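Local coordinates for protein sugar kinase (PDB 2RBC) that is probably an ATP-dependent sugar kinase of the ribokinase (pfkB) family, transferring a phosphate group to a carbohydrate whose identity is not established, at residues P228-H231 against A232-Q236; I64-M68 against A69-A73; E288-Q291 against S292-V296. All blocks are in the same frame, centred on the assembly; numbering follows the deposited sequence.

Contact 1 of 3, residues P228-H231 against A232-Q236; sequences PVLH and ARYPQ
The ring of His231 meets Pro235 where helix 223-233 runs out, CA of Pro235 lying over one ring face in a CH-pi contact, 4.1 Å from the ring centroid. The ring is swung to that side by a chi1 of 170°, with CG trans to the backbone N, and the two side chains cross at about a right angle. This is the buried, more closely packed side of the contact. Leu230 is buried there too, although its CD2 comes only to 4.3 Å from CE2 of Tyr234; both side chains settle on Ile239 of strand 238-242. Leucine suits the place, filling the seam between this helix, the strand and helix 211-218. The solvent side is looser. There Arg233 runs extended alongside Val229, its NE 3.8 Å from Val229 CG1, while its NH1 bonds to the carbonyl of Leu217. Along the backbone, Arg233 N reaches Val229 O at 3.0 Å and Tyr234 N reaches Leu230 O at 3.1 Å. Proline brings no N-H for the next bond, although Pro235 N lies 2.9 Å from His231 O. The whole is a proline-terminated helix C-terminus within the beta-alpha-beta crossover that joins parallel strands 206-210 and 238-242.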
loop_
_atom_site.group_PDB
_atom_site.type_symbol
_atom_site.label_atom_id
_atom_site.label_comp_id
_atom_site.label_asym_id
_atom_site.label_seq_id
_atom_site.Cartn_x
_atom_site.Cartn_y
_atom_site.Cartn_z
ATOM N N PRO A 228 -8.276 -40.252 2.873
ATOM C CA PRO A 228 -8.219 -41.526 2.154
ATOM C C PRO A 228 -7.814 -41.429 0.673
ATOM O O PRO A 228 -7.005 -42.242 0.212
ATOM C CB PRO A 228 -9.628 -42.111 2.351
ATOM C CG PRO A 228 -10.072 -41.515 3.631
ATOM C CD PRO A 228 -9.537 -40.128 3.633
ATOM N N VAL A 229 -8.333 -40.415 -0.028
ATOM C CA VAL A 229 -8.067 -40.248 -1.446
ATOM C C VAL A 229 -6.639 -39.737 -1.647
ATOM O O VAL A 229 -5.939 -40.203 -2.524
ATOM C CB VAL A 229 -9.052 -39.257 -2.132
ATOM C CG1 VAL A 229 -9.024 -39.506 -3.663
ATOM C CG2 VAL A 229 -10.455 -39.445 -1.602
ATOM N N LEU A 230 -6.214 -38.786 -0.818
ATOM C CA LEU A 230 -4.918 -38.184 -0.978
ATOM C C LEU A 230 -3.826 -39.213 -0.618
ATOM O O LEU A 230 -2.801 -39.269 -1.280
ATOM C CB LEU A 230 -4.792 -36.902 -0.125
ATOM C CG LEU A 230 -5.594 -35.681 -0.580
ATOM C CD1 LEU A 230 -5.511 -34.533 0.457
ATOM C CD2 LEU A 230 -5.065 -35.241 -1.981
ATOM N N HIS A 231 -4.060 -40.044 0.386
ATOM C CA HIS A 231 -3.126 -41.105 0.678
ATOM C C HIS A 231 -2.979 -42.096 -0.501
ATOM O O HIS A 231 -1.889 -42.491 -0.865
ATOM C CB HIS A 231 -3.518 -41.892 1.919
ATOM C CG HIS A 231 -2.692 -43.130 2.082
ATOM N ND1 HIS A 231 -1.361 -43.078 2.440
ATOM C CD2 HIS A 231 -2.961 -44.428 1.811
ATOM C CE1 HIS A 231 -0.867 -44.301 2.442
ATOM N NE2 HIS A 231 -1.822 -45.141 2.081
ATOM N N ALA A 232 -4.105 -42.499 -1.067
ATOM C CA ALA A 232 -4.127 -43.461 -2.144
ATOM C C ALA A 232 -3.385 -42.912 -3.348
ATOM O O ALA A 232 -2.699 -43.661 -4.017
ATOM C CB ALA A 232 -5.557 -43.849 -2.519
ATOM N N ARG A 233 -3.530 -41.618 -3.620
ATOM C CA ARG A 233 -2.844 -40.972 -4.736
ATOM C C ARG A 233 -1.315 -40.875 -4.545
ATOM O O ARG A 233 -0.570 -40.975 -5.503
ATOM C CB ARG A 233 -3.412 -39.581 -4.995
ATOM C CG ARG A 233 -4.782 -39.611 -5.593
ATOM C CD ARG A 233 -5.234 -38.200 -5.887
ATOM N NE ARG A 233 -6.635 -38.188 -6.276
ATOM C CZ ARG A 233 -7.332 -37.077 -6.482
ATOM N NH1 ARG A 233 -6.767 -35.893 -6.300
ATOM N NH2 ARG A 233 -8.605 -37.158 -6.818
ATOM N N TYR A 234 -0.900 -40.655 -3.312
ATOM C CA TYR A 234 0.489 -40.416 -2.925
ATOM C C TYR A 234 0.877 -41.321 -1.735
ATOM O O TYR A 234 1.204 -40.829 -0.647
ATOM C CB TYR A 234 0.645 -38.958 -2.528
ATOM C CG TYR A 234 0.116 -37.990 -3.533
ATOM C CD1 TYR A 234 0.645 -37.920 -4.809
ATOM C CD2 TYR A 234 -0.946 -37.151 -3.211
ATOM C CE1 TYR A 234 0.127 -37.033 -5.755
ATOM C CE2 TYR A 234 -1.456 -36.270 -4.124
ATOM C CZ TYR A 234 -0.911 -36.200 -5.390
ATOM O OH TYR A 234 -1.440 -35.300 -6.283
ATOM N N PRO A 235 0.785 -42.651 -1.915
ATOM C CA PRO A 235 0.819 -43.548 -0.764
ATOM C C PRO A 235 2.152 -43.629 -0.011
ATOM O O PRO A 235 2.176 -44.055 1.128
ATOM C CB PRO A 235 0.446 -44.913 -1.376
ATOM C CG PRO A 235 0.903 -44.820 -2.778
ATOM C CD PRO A 235 0.580 -43.398 -3.171
ATOM N N GLN A 236 3.226 -43.207 -0.653
ATOM C CA GLN A 236 4.565 -43.209 -0.060
ATOM C C GLN A 236 4.938 -41.843 0.534
ATOM O O GLN A 236 6.084 -41.633 0.936
ATOM C CB GLN A 236 5.557 -43.579 -1.169
ATOM C CG GLN A 236 7.007 -43.760 -0.781
ATOM C CD GLN A 236 7.967 -43.645 -2.008
ATOM O OE1 GLN A 236 7.852 -42.723 -2.865
ATOM N NE2 GLN A 236 8.891 -44.598 -2.102
#

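Contact 2 of 3, residues I64-M68 against A69-A73; sequences IAEGM and ASSAA
Ser71 N donates to Gly67 O at 2.9 Å, with an N-H...O angle of 164°, and this bond closes the first turn of helix 68-78 directly after strand 60-66. Met68, Ala69 and Ser71 have most surface buried here. Met68, a selenomethionine, turns its backbone O to Ala72 N at 3.1 Å and sends its flexible side chain the other way, against Asp164 and Asp276. Ala69, small enough to pack on Leu85 of strand 82-90, has an N that makes a weak hydrogen bond to Asp164 OD2. Ser71 folds back over the cap: with OG anti to its carbonyl carbon (chi1 -70°), the hydroxyl lies 3.4 Å from Glu66 CB and shares a water with the backbone N of Gly67. That water stands 3.0 Å from Ser71 OG and accepts from Gly67 N at 3.1 Å. Glycine fits this N-cap because, at phi 115°, a CB would run into the carbonyl O of Glu66. On either flank of Gly67, Ser70 OG bonds to Ala37 O and Glu66 OE1 to Arg313 N. The chemistry implies a buried yet polar strand-to-helix turn, in which the Ser70 hydroxyl and Glu66 OE1 are bonded within the fold and a water joins Ser71 to Gly67.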
loop_
_atom_site.group_PDB
_atom_site.type_symbol
_atom_site.label_atom_id
_atom_site.label_comp_id
_atom_site.label_asym_id
_atom_site.label_seq_id
_atom_site.Cartn_x
_atom_site.Cartn_y
_atom_site.Cartn_z
ATOM N N ILE A 64 4.915 -4.961 6.477
ATOM C CA ILE A 64 5.657 -6.155 6.809
ATOM C C ILE A 64 5.948 -7.008 5.562
ATOM O O ILE A 64 5.063 -7.298 4.752
ATOM C CB ILE A 64 4.966 -6.959 7.991
ATOM C CG1 ILE A 64 5.856 -8.123 8.432
ATOM C CG2 ILE A 64 3.509 -7.381 7.709
ATOM C CD1 ILE A 64 5.475 -8.654 9.818
ATOM N N ALA A 65 7.205 -7.402 5.401
ATOM C CA ALA A 65 7.575 -8.319 4.335
ATOM C C ALA A 65 7.230 -9.734 4.801
ATOM O O ALA A 65 7.666 -10.191 5.861
ATOM C CB ALA A 65 9.090 -8.229 3.977
ATOM N N GLU A 66 6.394 -10.384 4.025
ATOM C CA GLU A 66 5.921 -11.696 4.350
ATOM C C GLU A 66 5.512 -12.410 3.062
ATOM O O GLU A 66 6.128 -12.208 2.042
ATOM C CB GLU A 66 4.836 -11.591 5.460
ATOM C CG GLU A 66 3.595 -10.782 5.102
ATOM C CD GLU A 66 2.664 -10.606 6.271
ATOM O OE1 GLU A 66 3.021 -11.028 7.401
ATOM O OE2 GLU A 66 1.546 -10.091 6.073
ATOM N N GLY A 67 4.511 -13.279 3.083
ATOM C CA GLY A 67 4.300 -14.218 1.972
ATOM C C GLY A 67 4.512 -15.619 2.510
ATOM O O GLY A 67 5.107 -15.787 3.549
HETATM N N MSE A 68 3.969 -16.632 1.842
HETATM C CA MSE A 68 3.988 -17.974 2.393
HETATM C C MSE A 68 5.386 -18.444 2.769
HETATM O O MSE A 68 5.623 -18.755 3.917
HETATM C CB MSE A 68 3.340 -18.947 1.429
HETATM C CG MSE A 68 1.868 -18.631 1.213
HETATM SE SE MSE A 68 1.124 -19.736 -0.221
HETATM C CE MSE A 68 2.028 -18.967 -1.790
ATOM N N ALA A 69 6.311 -18.498 1.814
ATOM C CA ALA A 69 7.672 -18.967 2.148
ATOM C C ALA A 69 8.396 -18.081 3.159
ATOM O O ALA A 69 9.185 -18.561 3.992
ATOM C CB ALA A 69 8.545 -19.131 0.907
ATOM N N SER A 70 8.181 -16.782 3.058
ATOM C CA SER A 70 8.933 -15.817 3.871
ATOM C C SER A 70 8.520 -15.951 5.349
ATOM O O SER A 70 9.346 -15.887 6.248
ATOM C CB SER A 70 8.658 -14.392 3.384
ATOM O OG SER A 70 9.262 -14.206 2.131
ATOM N N SER A 71 7.223 -16.101 5.563
ATOM C CA SER A 71 6.674 -16.246 6.891
ATOM C C SER A 71 7.059 -17.612 7.513
ATOM O O SER A 71 7.284 -17.718 8.711
ATOM C CB SER A 71 5.143 -16.119 6.802
ATOM O OG SER A 71 4.744 -14.776 6.501
ATOM N N ALA A 72 7.065 -18.654 6.692
ATOM C CA ALA A 72 7.532 -19.978 7.085
ATOM C C ALA A 72 8.994 -19.866 7.516
ATOM O O ALA A 72 9.378 -20.404 8.555
ATOM C CB ALA A 72 7.387 -21.013 5.901
ATOM N N ALA A 73 9.804 -19.170 6.721
ATOM C CA ALA A 73 11.188 -18.923 7.086
ATOM C C ALA A 73 11.327 -18.196 8.437
ATOM O O ALA A 73 12.159 -18.546 9.242
ATOM C CB ALA A 73 11.961 -18.176 5.949
HETATM O O HOH W 1 2.253 -14.348 4.910
#

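Contact 3 of 3, residues E288-Q291 against S292-V296; sequences EGMQ and SRAAV. With SO4 (sulfate ion), chain C.
Met290 and Gln291 lean on the first turn of helix 292-307, in a tight helix-to-helix connection that starts with a Schellman motif. Glu288, just past helix 274-287, keeps clear of the second helix and directs OE1 into a salt bridge with Arg319. Gly289 then ends the helical path at phi 79°, a positive value that glycine adopts easily, with two bonds back into the last turn. Met290, a selenomethionine, has CG anti to its backbone N (chi1 -163°), which lays the chain against two alanines: CG touches Ala294 CB at 3.7 Å and SE comes to 4.3 Å from Ala295 CB. Small methyl groups let this bulky chain lie close to the helix, and Ala285 of helix 274-287 borders it too. Gln291 is the N-cap. Its O accepts a hydrogen bond from Ala295 N at 2.9 Å, while its side chain, bent at chi2, works through water: one water donates to Gln291 OE1 at 2.6 Å and accepts from Ser292 N at 2.9 Å. A second water donates to Ser292 OG, itself also bonded to Glu252. Farther round the turn, Arg293 NH1 is held by Gln261 OE1 and Phe260 O, and the guanidinium reaches a sulfate probably left from crystallisation. Arg293 NH2 meets sulfate O2 only weakly, whereas NE donates to sulfate O4 at 3.0 Å, with an N-H...O angle of 158°.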
loop_
_atom_site.group_PDB
_atom_site.type_symbol
_atom_site.label_atom_id
_atom_site.label_comp_id
_atom_site.label_asym_id
_atom_site.label_seq_id
_atom_site.Cartn_x
_atom_site.Cartn_y
_atom_site.Cartn_z
ATOM N N GLU A 288 14.554 -31.700 12.582
ATOM C CA GLU A 288 14.917 -32.208 13.901
ATOM C C GLU A 288 14.638 -33.714 14.150
ATOM O O GLU A 288 15.024 -34.212 15.188
ATOM C CB GLU A 288 14.203 -31.403 15.002
ATOM C CG GLU A 288 14.526 -29.951 15.040
ATOM C CD GLU A 288 13.786 -29.170 16.127
ATOM O OE1 GLU A 288 12.927 -29.754 16.849
ATOM O OE2 GLU A 288 14.107 -27.963 16.266
ATOM N N GLY A 289 13.920 -34.393 13.253
ATOM C CA GLY A 289 13.627 -35.796 13.384
ATOM C C GLY A 289 12.498 -36.081 14.357
ATOM O O GLY A 289 12.444 -37.143 14.980
HETATM N N MSE A 290 11.577 -35.146 14.497
HETATM C CA MSE A 290 10.516 -35.288 15.480
HETATM C C MSE A 290 9.442 -36.259 14.985
HETATM O O MSE A 290 9.170 -36.309 13.799
HETATM C CB MSE A 290 9.875 -33.917 15.718
HETATM C CG MSE A 290 9.077 -33.859 16.964
HETATM SE SE MSE A 290 8.481 -32.036 17.323
HETATM C CE MSE A 290 10.227 -31.275 17.392
ATOM N N GLN A 291 8.839 -37.020 15.902
ATOM C CA GLN A 291 7.684 -37.844 15.563
ATOM C C GLN A 291 6.530 -37.001 15.049
ATOM O O GLN A 291 6.388 -35.824 15.395
ATOM C CB GLN A 291 7.236 -38.682 16.758
ATOM C CG GLN A 291 8.272 -39.713 17.198
ATOM C CD GLN A 291 8.706 -40.625 16.055
ATOM O OE1 GLN A 291 7.885 -41.364 15.489
ATOM N NE2 GLN A 291 9.988 -40.561 15.689
ATOM N N SER A 292 5.711 -37.611 14.198
ATOM C CA SER A 292 4.656 -36.891 13.464
ATOM C C SER A 292 3.633 -36.193 14.354
ATOM O O SER A 292 3.364 -35.002 14.165
ATOM C CB SER A 292 3.926 -37.850 12.533
ATOM O OG SER A 292 4.843 -38.339 11.578
ATOM N N ARG A 293 3.101 -36.895 15.338
ATOM C CA ARG A 293 2.096 -36.272 16.206
ATOM C C ARG A 293 2.715 -35.112 17.007
ATOM O O ARG A 293 2.136 -34.018 17.062
ATOM C CB ARG A 293 1.389 -37.281 17.121
ATOM C CG ARG A 293 0.307 -36.615 17.981
ATOM C CD ARG A 293 -0.443 -37.615 18.874
ATOM N NE ARG A 293 -1.278 -38.495 18.071
ATOM C CZ ARG A 293 -2.454 -38.158 17.548
ATOM N NH1 ARG A 293 -2.984 -36.967 17.754
ATOM N NH2 ARG A 293 -3.137 -39.049 16.845
ATOM N N ALA A 294 3.902 -35.323 17.584
ATOM C CA ALA A 294 4.651 -34.232 18.274
ATOM C C ALA A 294 4.837 -32.994 17.376
ATOM O O ALA A 294 4.652 -31.839 17.809
ATOM C CB ALA A 294 5.998 -34.746 18.750
ATOM N N ALA A 295 5.174 -33.245 16.114
ATOM C CA ALA A 295 5.396 -32.184 15.130
ATOM C C ALA A 295 4.099 -31.468 14.763
ATOM O O ALA A 295 4.072 -30.260 14.623
ATOM C CB ALA A 295 6.044 -32.755 13.914
ATOM N N VAL A 296 3.015 -32.211 14.608
ATOM C CA VAL A 296 1.740 -31.606 14.319
ATOM C C VAL A 296 1.295 -30.763 15.511
ATOM O O VAL A 296 0.772 -29.688 15.333
ATOM C CB VAL A 296 0.699 -32.638 13.956
ATOM C CG1 VAL A 296 -0.689 -31.992 13.904
ATOM C CG2 VAL A 296 1.027 -33.312 12.618
HETATM S S SO4 C . -0.339 -41.481 16.507
HETATM O O1 SO4 C . 0.520 -42.397 15.767
HETATM O O2 SO4 C . -0.728 -40.419 15.581
HETATM O O3 SO4 C . -1.523 -42.194 16.992
HETATM O O4 SO4 C . 0.417 -40.943 17.637
HETATM O O HOH W 2 7.505 -37.632 11.192
HETATM O O HOH W 3 6.123 -40.492 13.795
#

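Contact 2 lies deepest, its centre about 7 Å from that of the chain, and the Glu66 side chain is about 4 Å from a bound glycerol, consistent with a substrate pocket there. Contacts 1 and 3 lie farther out, their centres about 20 Å apart and their nearest atoms about 11 Å. The hairpin of strands 248-251 and 258-261 relates these two, since residues of its connecting turn and strand ends bond to both. Helix 274-287 relates contacts 2 and 3: its beginning touches contact 2 and its far end leads into 288-291, with about 22 Å between the two centres. Contacts 1 and 2 are the most distant pair, about 29 Å between centres.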